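Local coordinates for protein agmatinase (Burkholderia thailandensis, PDB 4DZ4) that probably hydrolyses agmatine to putrescine and urea, using a pair of manganese ions bound in each subunit, at residues 124-129 with 146-151; 281-286 with 310-315; 94-99 with 318-323; 119-124 with 130-135. All blocks are in the same frame, centred on the assembly; numbering follows the deposited sequence.

Contacts 1, 2 and 4 belong to the buried interior, whereas contact 3 lies at the partly exposed margin. Contacts 1 and 4 both use helix 114-126 and share T124; M132, the key side chain of contact 4, also lies against I125 and H149 of contact 1. Contacts 2 and 3 draw on successive parts of helix 300-323, which covers the face of the parallel sheet opposite to helices 114-126 and 142-153. Strands 131-136 and 282-289 join contacts 4 and 2 through backbone pairing of M132 and T134 with A286. Deep in the fold the chemistry is methyl, thioether and imidazole packing; at the margin, in contact 3, a lysine takes over with a charged hydrogen bond.

Contact 1 of 4, residues 124-129 with 146-151; sequences TILQSD and LIAHAQ
A leucine-on-imidazole contact, L126 over H149, joins helix 114-126 to helix 142-153. In the first of these, I125 turns its side chain to M132 of the sheet. The L126 side chain, with CG beside the backbone N and anti to the carbonyl carbon (chi1 -65°), extends toward the second helix and lays both methyls against H149, CD1 also touching A148. L126 CD1 sits over the centre of the H149 imidazole, 4.0 Å from its centroid and only 8° off the normal, a CH-pi contact made squarely on the face. The same methyl, L126 CD1, lies 3.6 Å from A148 O and 4.2 Å from A148 CB. L126 CD2 lies on the same side of the ring, displaced outward from its centre, 4.0 Å from H149 NE2. ND1 of H149 is hydrogen-bonded to L145 O one turn earlier, which probably helps to set the rotation of the ring. A type I turn from L126 to D129 closes this end, and D129 has positive phi (66°). S128 secures this turn: its OG is 2.7 Å from I125 O, nearly in line with the carbonyl bond, and its backbone N donates to the same oxygen. D129 then forms a salt bridge with K152, which also donates to L126 O, so a polar link supplements the leucine packing. The two helices lie side by side on one face of the parallel sheet, with M132 of strand 131-136 beneath both and Y242 meeting the H149 ring edge-to-face.

Contact 2 of 4, residues 281-286 with 310-315; sequences VNLIGA and CDLLCL
L312 of helix 300-323 faces two residues of strand 282-289, its CA lying 7.7 Å from the CA of A286, while the CA of L283 is nearest that of L315 at 8.6 Å. L283 and A286, three positions apart, both point at the helix; strict strand alternation would not bring this about, and the break comes at I284, whose psi of -19° departs from an extended chain. L312 answers with one methyl for each. Its CD1 meets A286 CB at 3.8 Å, and its CD2 meets L283 CD2 at 4.0 Å, the two leucine side chains crossing at about a right angle. In L283 the CG lies anti to the backbone N (chi1 176°), which carries the isobutyl group out from the strand to that meeting point. L243 of strand 240-246, L133 of strand 131-136 and V275 of helix 268-276 surround L312 further. The helix is thereby packed against the middle of the sheet, where the side chain of A286 is about 10 Å from that of the manganese ligand H139. Polar groups are satisfied elsewhere: L283 O accepts from W316 NE1, A286 pairs with the backbone of strand 131-136, and the buried carboxylate of D311 is held by R276 and W88. The contact itself is thus purely apolar, held by dispersion and by exclusion of water.

Contact 3 of 4, residues 94-99 with 318-323; sequences DDLAVI and QRKAGA
K320, D95 and L96 bring the last turns of helix 300-323 against the loop that leads into strand 98-103, near one side of the parallel sheet of the arginase-type alpha/beta fold. K320 gives up the most surface. With CG anti to the backbone N (chi1 -178°) and the chain fully extended beyond it, the side chain spans the gap to the loop and brings its ammonium group to the D95 carbonyl. NZ donates to D95 O at 2.6 Å; the C=O...N angle is 146°, and the nitrogen is tilted 33° from the carbonyl plane. The aliphatic part runs alongside the same oxygen, CD and CE each 3.3 Å from D95 O. D95 is thus met through its backbone, whereas its carboxylate serves another partner on the same helix: OD1 forms a salt bridge with R317, and stands 6.1 Å from K320 NZ. One residue of the loop therefore receives two basic residues of the helix, one by its main chain and one by its side chain. The lysine has a second partner too, a salt bridge to D48 OD2, and that carboxylate oxygen also accepts from A97 N. D48 in this way ties the lysine to the place where strand 98-103 pairs with strand 49-54, and would probably help to stabilise the positive charge. L96 adds a looser apolar touch and also reaches the helix nearer the core, at L313. Its methyl CD1 lies 4.3 Å from K320 CD.

Contact 4 of 4, residues 119-124 with 130-135; sequences VEHART and ARMLTL
Two torsions of M132 bend its side chain up against A122 and H121: chi1 of -69° sets CG anti to the carbonyl carbon, and chi3 of 69° folds the terminal methyl over. The histidine reaches down from the helix in a different way, its CG anti to the backbone N (chi1 172°). The sulfur settles against A122, with M132 SD 3.6 Å from A122 CB and equally close to A122 CA, so that the thioether rests on the backbone of the helix as well as on the small methyl. M132 CE, bent past the sulfur, is 3.9 Å from A122 CB and 4.0 Å from H121 CD2. The methionine approaches the imidazole obliquely, and the ring is fixed from elsewhere: NE2 is hydrogen-bonded to S52 OG of strand 49-54, and Y101 meets it edge-to-face. The other side of the helix is polar. R123 grips the E120 carboxylate side-on, NE to OE1 at 2.8 Å and NH2 to OE2 at 2.9 Å, both oxygens being met on their syn side. The carbonyl of E120 takes two donors from T124, its OG1 and its N, which arrive from opposite faces of the carbonyl plane. The helix is therefore amphipathic, with methyl and imidazole inward and a salt bridge outward. Such packing is that of a beta-alpha-beta crossover in a parallel alpha/beta sheet: helix 114-126 joins strand 98-103 to strand 131-136, with strand 49-54 lying between the two in the sheet.

Contact 1 of 4, residues 124-129 with 146-151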
loop_
_atom_site.group_PDB
_atom_site.type_symbol
_atom_site.label_atom_id
_atom_site.label_comp_id
_atom_site.label_asym_id
_atom_site.label_seq_id
_atom_site.Cartn_x
_atom_site.Cartn_y
_atom_site.Cartn_z
ATOM N N THR B 124 21.747 -18.038 28.244
ATOM C CA THR B 124 22.762 -18.642 27.421
ATOM C C THR B 124 23.738 -17.592 26.867
ATOM O O THR B 124 24.963 -17.756 26.918
ATOM C CB THR B 124 22.122 -19.445 26.265
ATOM O OG1 THR B 124 21.444 -20.559 26.836
ATOM C CG2 THR B 124 23.192 -19.974 25.316
ATOM N N ILE B 125 23.188 -16.508 26.325
ATOM C CA ILE B 125 24.054 -15.483 25.719
ATOM C C ILE B 125 24.863 -14.780 26.811
ATOM O O ILE B 125 26.060 -14.547 26.661
ATOM C CB ILE B 125 23.218 -14.489 24.886
ATOM C CG1 ILE B 125 22.644 -15.234 23.663
ATOM C CG2 ILE B 125 24.069 -13.283 24.479
ATOM C CD1 ILE B 125 21.436 -14.528 23.060
ATOM N N LEU B 126 24.220 -14.514 27.949
ATOM C CA LEU B 126 24.902 -13.780 29.017
ATOM C C LEU B 126 26.053 -14.563 29.666
ATOM O O LEU B 126 26.945 -13.952 30.246
ATOM C CB LEU B 126 23.909 -13.264 30.057
ATOM C CG LEU B 126 22.941 -12.218 29.516
ATOM C CD1 LEU B 126 21.900 -11.902 30.576
ATOM C CD2 LEU B 126 23.692 -10.975 29.110
ATOM N N GLN B 127 26.062 -15.895 29.517
ATOM C CA GLN B 127 27.155 -16.716 30.036
ATOM C C GLN B 127 28.464 -16.381 29.306
ATOM O O GLN B 127 29.559 -16.586 29.862
ATOM C CB GLN B 127 26.820 -18.224 29.983
ATOM N N SER B 128 28.358 -15.806 28.106
ATOM C CA SER B 128 29.539 -15.433 27.307
ATOM C C SER B 128 30.153 -14.098 27.680
ATOM O O SER B 128 31.224 -13.754 27.162
ATOM C CB SER B 128 29.197 -15.386 25.803
ATOM O OG SER B 128 28.463 -14.204 25.499
ATOM N N ASP B 129 29.497 -13.333 28.546
ATOM C CA ASP B 129 29.892 -11.931 28.754
ATOM C C ASP B 129 29.700 -10.953 27.559
ATOM O O ASP B 129 30.036 -9.776 27.681
ATOM C CB ASP B 129 31.330 -11.814 29.260
ATOM C CG ASP B 129 31.552 -12.553 30.567
ATOM O OD1 ASP B 129 30.571 -12.760 31.320
ATOM O OD2 ASP B 129 32.709 -12.930 30.827
ATOM N N LEU B 146 14.881 -8.781 31.234
ATOM C CA LEU B 146 15.305 -8.167 32.489
ATOM C C LEU B 146 15.565 -9.215 33.582
ATOM O O LEU B 146 16.481 -9.076 34.380
ATOM C CB LEU B 146 14.277 -7.144 32.976
ATOM C CG LEU B 146 14.244 -5.830 32.195
ATOM C CD1 LEU B 146 13.001 -5.063 32.617
ATOM C CD2 LEU B 146 15.524 -4.990 32.396
ATOM N N ILE B 147 14.737 -10.251 33.632
ATOM C CA ILE B 147 14.954 -11.341 34.601
ATOM C C ILE B 147 16.363 -11.900 34.433
ATOM O O ILE B 147 17.115 -12.020 35.407
ATOM C CB ILE B 147 13.890 -12.463 34.455
ATOM C CG1 ILE B 147 12.529 -11.933 34.930
ATOM C CG2 ILE B 147 14.293 -13.732 35.217
ATOM C CD1 ILE B 147 11.360 -12.824 34.569
ATOM N N ALA B 148 16.725 -12.221 33.188
ATOM C CA ALA B 148 18.010 -12.843 32.910
ATOM C C ALA B 148 19.145 -11.845 33.174
ATOM O O ALA B 148 20.192 -12.213 33.723
ATOM C CB ALA B 148 18.035 -13.328 31.463
ATOM N N HIS B 149 18.922 -10.578 32.823
ATOM C CA HIS B 149 19.925 -9.532 33.103
ATOM C C HIS B 149 20.178 -9.289 34.576
ATOM O O HIS B 149 21.317 -9.103 34.983
ATOM C CB HIS B 149 19.592 -8.238 32.367
ATOM C CG HIS B 149 20.021 -8.252 30.913
ATOM N ND1 HIS B 149 19.324 -8.904 29.960
ATOM C CD2 HIS B 149 21.132 -7.691 30.277
ATOM C CE1 HIS B 149 19.953 -8.758 28.768
ATOM N NE2 HIS B 149 21.065 -8.024 28.968
ATOM N N ALA B 150 19.128 -9.297 35.389
ATOM C CA ALA B 150 19.287 -9.170 36.840
ATOM C C ALA B 150 20.062 -10.340 37.435
ATOM O O ALA B 150 20.762 -10.150 38.428
ATOM C CB ALA B 150 17.931 -9.019 37.525
ATOM N N GLN B 151 19.942 -11.542 36.849
ATOM C CA GLN B 151 20.745 -12.696 37.303
ATOM C C GLN B 151 22.241 -12.386 37.189
ATOM O O GLN B 151 23.018 -12.718 38.069
ATOM C CB GLN B 151 20.446 -13.983 36.511
ATOM C CG GLN B 151 19.113 -14.674 36.798
ATOM C CD GLN B 151 18.775 -15.817 35.812
ATOM O OE1 GLN B 151 19.566 -16.159 34.919
ATOM N NE2 GLN B 151 17.591 -16.412 35.980
#

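Contact 2 of 4, residues 281-286 with 310-315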
loop_
_atom_site.group_PDB
_atom_site.type_symbol
_atom_site.label_atom_id
_atom_site.label_comp_id
_atom_site.label_asym_id
_atom_site.label_seq_id
_atom_site.Cartn_x
_atom_site.Cartn_y
_atom_site.Cartn_z
ATOM N N VAL B 281 26.511 6.488 30.216
ATOM C CA VAL B 281 25.643 5.539 30.929
ATOM C C VAL B 281 26.290 4.152 30.950
ATOM O O VAL B 281 26.868 3.733 29.959
ATOM C CB VAL B 281 24.264 5.464 30.241
ATOM C CG1 VAL B 281 23.432 4.277 30.747
ATOM C CG2 VAL B 281 23.523 6.789 30.425
ATOM N N ASN B 282 26.171 3.462 32.083
ATOM C CA ASN B 282 26.623 2.086 32.239
ATOM C C ASN B 282 25.605 1.125 31.589
ATOM O O ASN B 282 24.825 0.461 32.256
ATOM C CB ASN B 282 26.816 1.778 33.719
ATOM C CG ASN B 282 27.364 0.389 33.963
ATOM O OD1 ASN B 282 27.810 -0.290 33.042
ATOM N ND2 ASN B 282 27.295 -0.049 35.211
ATOM N N LEU B 283 25.626 1.088 30.266
ATOM C CA LEU B 283 24.613 0.398 29.498
ATOM C C LEU B 283 24.961 -1.095 29.437
ATOM O O LEU B 283 25.964 -1.467 28.826
ATOM C CB LEU B 283 24.582 1.007 28.104
ATOM C CG LEU B 283 23.631 0.351 27.124
ATOM C CD1 LEU B 283 22.185 0.576 27.541
ATOM C CD2 LEU B 283 23.895 0.877 25.708
ATOM N N ILE B 284 24.152 -1.924 30.092
ATOM C CA ILE B 284 24.437 -3.378 30.237
ATOM C C ILE B 284 23.775 -4.237 29.160
ATOM O O ILE B 284 24.178 -5.377 28.944
ATOM C CB ILE B 284 23.939 -3.915 31.606
ATOM C CG1 ILE B 284 22.389 -3.945 31.641
ATOM C CG2 ILE B 284 24.511 -3.079 32.725
ATOM C CD1 ILE B 284 21.746 -4.661 32.804
ATOM N N GLY B 285 22.760 -3.679 28.502
ATOM C CA GLY B 285 21.926 -4.427 27.551
ATOM C C GLY B 285 20.880 -3.491 26.985
ATOM O O GLY B 285 20.584 -2.449 27.574
ATOM N N ALA B 286 20.294 -3.868 25.858
ATOM C CA ALA B 286 19.272 -3.007 25.227
ATOM C C ALA B 286 18.361 -3.802 24.318
ATOM O O ALA B 286 18.721 -4.892 23.883
ATOM C CB ALA B 286 19.925 -1.872 24.442
ATOM N N CYS B 310 21.886 0.752 15.672
ATOM C CA CYS B 310 23.233 1.055 15.200
ATOM C C CYS B 310 23.921 1.992 16.205
ATOM O O CYS B 310 25.071 1.764 16.612
ATOM C CB CYS B 310 23.183 1.683 13.797
ATOM S SG CYS B 310 24.787 2.323 13.219
ATOM N N ASP B 311 23.197 3.003 16.644
ATOM C CA ASP B 311 23.758 3.915 17.645
ATOM C C ASP B 311 24.070 3.246 18.976
ATOM O O ASP B 311 25.073 3.593 19.602
ATOM C CB ASP B 311 22.873 5.154 17.787
ATOM C CG ASP B 311 23.006 6.088 16.574
ATOM O OD1 ASP B 311 24.107 6.152 15.986
ATOM O OD2 ASP B 311 22.019 6.770 16.210
ATOM N N LEU B 312 23.245 2.282 19.393
ATOM C CA LEU B 312 23.557 1.471 20.579
ATOM C C LEU B 312 24.882 0.710 20.406
ATOM O O LEU B 312 25.723 0.700 21.321
ATOM C CB LEU B 312 22.389 0.515 20.929
ATOM C CG LEU B 312 21.125 1.264 21.402
ATOM C CD1 LEU B 312 19.917 0.347 21.359
ATOM C CD2 LEU B 312 21.335 1.815 22.818
ATOM N N LEU B 313 25.080 0.078 19.243
ATOM C CA LEU B 313 26.385 -0.558 18.960
ATOM C C LEU B 313 27.542 0.443 19.074
ATOM O O LEU B 313 28.588 0.113 19.605
ATOM C CB LEU B 313 26.436 -1.221 17.577
ATOM C CG LEU B 313 25.418 -2.370 17.453
ATOM C CD1 LEU B 313 25.452 -2.970 16.053
ATOM C CD2 LEU B 313 25.744 -3.444 18.471
ATOM N N CYS B 314 27.348 1.643 18.554
ATOM C CA CYS B 314 28.420 2.622 18.550
ATOM C C CYS B 314 28.749 3.065 19.965
ATOM O O CYS B 314 29.918 3.285 20.274
ATOM C CB CYS B 314 28.046 3.798 17.635
ATOM S SG CYS B 314 28.079 3.372 15.880
ATOM N N LEU B 315 27.726 3.175 20.819
ATOM C CA LEU B 315 27.939 3.494 22.237
ATOM C C LEU B 315 28.822 2.429 22.875
ATOM O O LEU B 315 29.785 2.762 23.577
ATOM C CB LEU B 315 26.638 3.622 23.008
ATOM C CG LEU B 315 25.792 4.868 22.676
ATOM C CD1 LEU B 315 24.422 4.740 23.328
ATOM C CD2 LEU B 315 26.497 6.121 23.172
#

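Contact 3 of 4, residues 94-99 with 318-323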
loop_
_atom_site.group_PDB
_atom_site.type_symbol
_atom_site.label_atom_id
_atom_site.label_comp_id
_atom_site.label_asym_id
_atom_site.label_seq_id
_atom_site.Cartn_x
_atom_site.Cartn_y
_atom_site.Cartn_z
ATOM N N ASP B 94 35.530 -2.777 13.280
ATOM C CA ASP B 94 36.987 -2.945 13.285
ATOM C C ASP B 94 37.504 -3.313 14.661
ATOM O O ASP B 94 38.540 -3.976 14.773
ATOM C CB ASP B 94 37.685 -1.712 12.720
ATOM C CG ASP B 94 37.612 -1.661 11.213
ATOM O OD1 ASP B 94 37.430 -2.736 10.582
ATOM O OD2 ASP B 94 37.713 -0.553 10.650
ATOM N N ASP B 95 36.809 -2.891 15.719
ATOM C CA ASP B 95 37.254 -3.262 17.052
ATOM C C ASP B 95 36.167 -3.614 18.045
ATOM O O ASP B 95 36.467 -3.827 19.214
ATOM C CB ASP B 95 38.251 -2.241 17.629
ATOM C CG ASP B 95 37.732 -0.835 17.596
ATOM O OD1 ASP B 95 36.503 -0.629 17.689
ATOM O OD2 ASP B 95 38.570 0.085 17.477
ATOM N N LEU B 96 34.918 -3.701 17.568
ATOM C CA LEU B 96 33.823 -4.252 18.354
ATOM C C LEU B 96 33.290 -5.478 17.617
ATOM O O LEU B 96 32.866 -5.379 16.460
ATOM C CB LEU B 96 32.665 -3.240 18.517
ATOM C CG LEU B 96 31.496 -3.638 19.440
ATOM C CD1 LEU B 96 31.843 -3.547 20.916
ATOM C CD2 LEU B 96 30.255 -2.775 19.158
ATOM N N ALA B 97 33.296 -6.610 18.317
ATOM C CA ALA B 97 32.926 -7.916 17.755
ATOM C C ALA B 97 31.423 -8.121 17.988
ATOM O O ALA B 97 30.980 -8.330 19.110
ATOM C CB ALA B 97 33.751 -9.015 18.422
ATOM N N VAL B 98 30.669 -8.015 16.900
ATOM C CA VAL B 98 29.199 -8.079 16.921
ATOM C C VAL B 98 28.757 -9.179 15.981
ATOM O O VAL B 98 29.212 -9.213 14.830
ATOM C CB VAL B 98 28.582 -6.748 16.453
ATOM C CG1 VAL B 98 27.044 -6.781 16.559
ATOM C CG2 VAL B 98 29.125 -5.585 17.262
ATOM N N ILE B 99 27.876 -10.066 16.453
ATOM C CA ILE B 99 27.329 -11.123 15.606
ATOM C C ILE B 99 25.805 -11.041 15.592
ATOM O O ILE B 99 25.192 -10.378 16.457
ATOM C CB ILE B 99 27.759 -12.529 16.067
ATOM C CG1 ILE B 99 27.125 -12.839 17.459
ATOM C CG2 ILE B 99 29.288 -12.601 16.050
ATOM C CD1 ILE B 99 27.166 -14.287 17.945
ATOM N N GLN B 318 32.437 2.708 21.698
ATOM C CA GLN B 318 33.126 3.793 22.407
ATOM C C GLN B 318 33.535 3.423 23.824
ATOM O O GLN B 318 34.648 3.785 24.258
ATOM C CB GLN B 318 32.290 5.079 22.414
ATOM C CG GLN B 318 32.159 5.747 21.051
ATOM C CD GLN B 318 33.479 6.272 20.487
ATOM O OE1 GLN B 318 34.385 5.496 20.157
ATOM N NE2 GLN B 318 33.589 7.599 20.356
ATOM N N ARG B 319 32.668 2.709 24.535
ATOM C CA ARG B 319 32.983 2.183 25.864
ATOM C C ARG B 319 34.164 1.186 25.846
ATOM O O ARG B 319 35.066 1.255 26.704
ATOM C CB ARG B 319 31.738 1.548 26.486
ATOM N N LYS B 320 34.171 0.271 24.876
ATOM C CA LYS B 320 35.279 -0.681 24.740
ATOM C C LYS B 320 36.578 0.044 24.355
ATOM O O LYS B 320 37.626 -0.191 24.964
ATOM C CB LYS B 320 34.947 -1.813 23.745
ATOM C CG LYS B 320 36.055 -2.867 23.601
ATOM C CD LYS B 320 35.799 -3.876 22.483
ATOM C CE LYS B 320 37.000 -4.807 22.290
ATOM N NZ LYS B 320 36.938 -5.657 21.059
ATOM N N ALA B 321 36.507 0.913 23.345
ATOM C CA ALA B 321 37.684 1.654 22.870
ATOM C C ALA B 321 38.266 2.600 23.928
ATOM O O ALA B 321 39.489 2.776 23.992
ATOM C CB ALA B 321 37.377 2.402 21.580
ATOM N N GLY B 322 37.402 3.176 24.762
ATOM C CA GLY B 322 37.826 4.093 25.825
ATOM C C GLY B 322 38.455 3.391 27.020
ATOM O O GLY B 322 39.172 4.016 27.821
ATOM N N ALA B 323 38.176 2.094 27.156
ATOM C CA ALA B 323 38.766 1.280 28.230
ATOM C C ALA B 323 40.026 0.522 27.770
ATOM O O ALA B 323 40.738 -0.047 28.595
ATOM C CB ALA B 323 37.727 0.321 28.811
#

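Contact 4 of 4, residues 119-124 with 130-135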
loop_
_atom_site.group_PDB
_atom_site.type_symbol
_atom_site.label_atom_id
_atom_site.label_comp_id
_atom_site.label_asym_id
_atom_site.label_seq_id
_atom_site.Cartn_x
_atom_site.Cartn_y
_atom_site.Cartn_z
ATOM N N VAL B 119 13.942 -16.231 28.843
ATOM C CA VAL B 119 14.941 -16.212 29.954
ATOM C C VAL B 119 16.139 -17.090 29.580
ATOM O O VAL B 119 17.293 -16.673 29.752
ATOM C CB VAL B 119 14.327 -16.636 31.308
ATOM C CG1 VAL B 119 15.393 -16.670 32.420
ATOM C CG2 VAL B 119 13.191 -15.695 31.691
ATOM N N GLU B 120 15.896 -18.288 29.047
ATOM C CA GLU B 120 17.004 -19.220 28.779
ATOM C C GLU B 120 17.873 -18.763 27.594
ATOM O O GLU B 120 19.077 -18.956 27.577
ATOM C CB GLU B 120 16.442 -20.620 28.524
ATOM C CG GLU B 120 17.460 -21.654 28.089
ATOM C CD GLU B 120 18.541 -21.944 29.131
ATOM O OE1 GLU B 120 18.428 -21.585 30.331
ATOM O OE2 GLU B 120 19.553 -22.546 28.727
ATOM N N HIS B 121 17.237 -18.147 26.598
ATOM C CA HIS B 121 17.951 -17.551 25.477
ATOM C C HIS B 121 18.922 -16.514 26.004
ATOM O O HIS B 121 20.114 -16.523 25.657
ATOM C CB HIS B 121 16.890 -16.955 24.525
ATOM C CG HIS B 121 17.443 -16.116 23.395
ATOM N ND1 HIS B 121 17.987 -16.655 22.280
ATOM C CD2 HIS B 121 17.439 -14.721 23.204
ATOM C CE1 HIS B 121 18.356 -15.654 21.445
ATOM N NE2 HIS B 121 18.023 -14.478 22.017
ATOM N N ALA B 122 18.434 -15.634 26.866
ATOM C CA ALA B 122 19.271 -14.554 27.411
ATOM C C ALA B 122 20.325 -15.149 28.357
ATOM O O ALA B 122 21.490 -14.770 28.319
ATOM C CB ALA B 122 18.415 -13.522 28.135
ATOM N N ARG B 123 19.906 -16.081 29.216
ATOM C CA ARG B 123 20.886 -16.740 30.107
ATOM C C ARG B 123 22.055 -17.332 29.329
ATOM O O ARG B 123 23.230 -17.171 29.716
ATOM C CB ARG B 123 20.204 -17.798 30.992
ATOM C CG ARG B 123 21.100 -18.358 32.111
ATOM C CD ARG B 123 20.700 -19.779 32.525
ATOM N NE ARG B 123 20.899 -20.706 31.405
ATOM C CZ ARG B 123 22.054 -21.286 31.084
ATOM N NH1 ARG B 123 23.149 -21.065 31.817
ATOM N NH2 ARG B 123 22.128 -22.084 30.024
ATOM N N THR B 124 21.747 -18.038 28.244
ATOM C CA THR B 124 22.762 -18.642 27.421
ATOM C C THR B 124 23.738 -17.592 26.867
ATOM O O THR B 124 24.963 -17.756 26.918
ATOM C CB THR B 124 22.122 -19.445 26.265
ATOM O OG1 THR B 124 21.444 -20.559 26.836
ATOM C CG2 THR B 124 23.192 -19.974 25.316
ATOM N N ALA B 130 29.183 -11.416 26.418
ATOM C CA ALA B 130 28.676 -10.471 25.404
ATOM C C ALA B 130 27.498 -9.672 25.974
ATOM O O ALA B 130 26.794 -10.152 26.856
ATOM C CB ALA B 130 28.240 -11.221 24.142
ATOM N N ARG B 131 27.306 -8.450 25.482
ATOM C CA ARG B 131 26.092 -7.679 25.757
ATOM C C ARG B 131 25.027 -8.170 24.787
ATOM O O ARG B 131 25.359 -8.644 23.694
ATOM C CB ARG B 131 26.293 -6.198 25.452
ATOM C CG ARG B 131 27.480 -5.521 26.115
ATOM C CD ARG B 131 27.288 -5.372 27.603
ATOM N NE ARG B 131 28.339 -4.495 28.116
ATOM C CZ ARG B 131 28.540 -4.226 29.398
ATOM N NH1 ARG B 131 27.778 -4.786 30.332
ATOM N NH2 ARG B 131 29.513 -3.399 29.737
ATOM N N MET B 132 23.763 -7.992 25.160
ATOM C CA MET B 132 22.634 -8.329 24.281
ATOM C C MET B 132 21.999 -7.075 23.708
ATOM O O MET B 132 21.664 -6.155 24.446
ATOM C CB MET B 132 21.554 -9.137 25.006
ATOM C CG MET B 132 22.006 -10.534 25.372
ATOM S SD MET B 132 20.668 -11.462 26.156
ATOM C CE MET B 132 19.503 -11.701 24.804
ATOM N N LEU B 133 21.882 -7.043 22.384
ATOM C CA LEU B 133 21.030 -6.059 21.700
ATOM C C LEU B 133 19.901 -6.854 21.027
ATOM O O LEU B 133 20.129 -7.565 20.040
ATOM C CB LEU B 133 21.879 -5.320 20.655
ATOM C CG LEU B 133 21.154 -4.246 19.845
ATOM C CD1 LEU B 133 20.365 -3.322 20.731
ATOM C CD2 LEU B 133 22.137 -3.455 18.964
ATOM N N THR B 134 18.698 -6.770 21.581
ATOM C CA THR B 134 17.632 -7.669 21.154
ATOM C C THR B 134 16.584 -6.914 20.326
ATOM O O THR B 134 16.214 -5.801 20.664
ATOM C CB THR B 134 17.004 -8.357 22.375
ATOM O OG1 THR B 134 18.049 -8.983 23.147
ATOM C CG2 THR B 134 16.017 -9.467 21.944
ATOM N N LEU B 135 16.150 -7.534 19.233
ATOM C CA LEU B 135 15.152 -6.927 18.327
ATOM C C LEU B 135 13.832 -7.637 18.582
ATOM O O LEU B 135 13.776 -8.867 18.488
ATOM C CB LEU B 135 15.571 -7.142 16.871
ATOM C CG LEU B 135 16.985 -6.666 16.510
ATOM C CD1 LEU B 135 17.335 -6.964 15.033
ATOM C CD2 LEU B 135 17.118 -5.176 16.838
#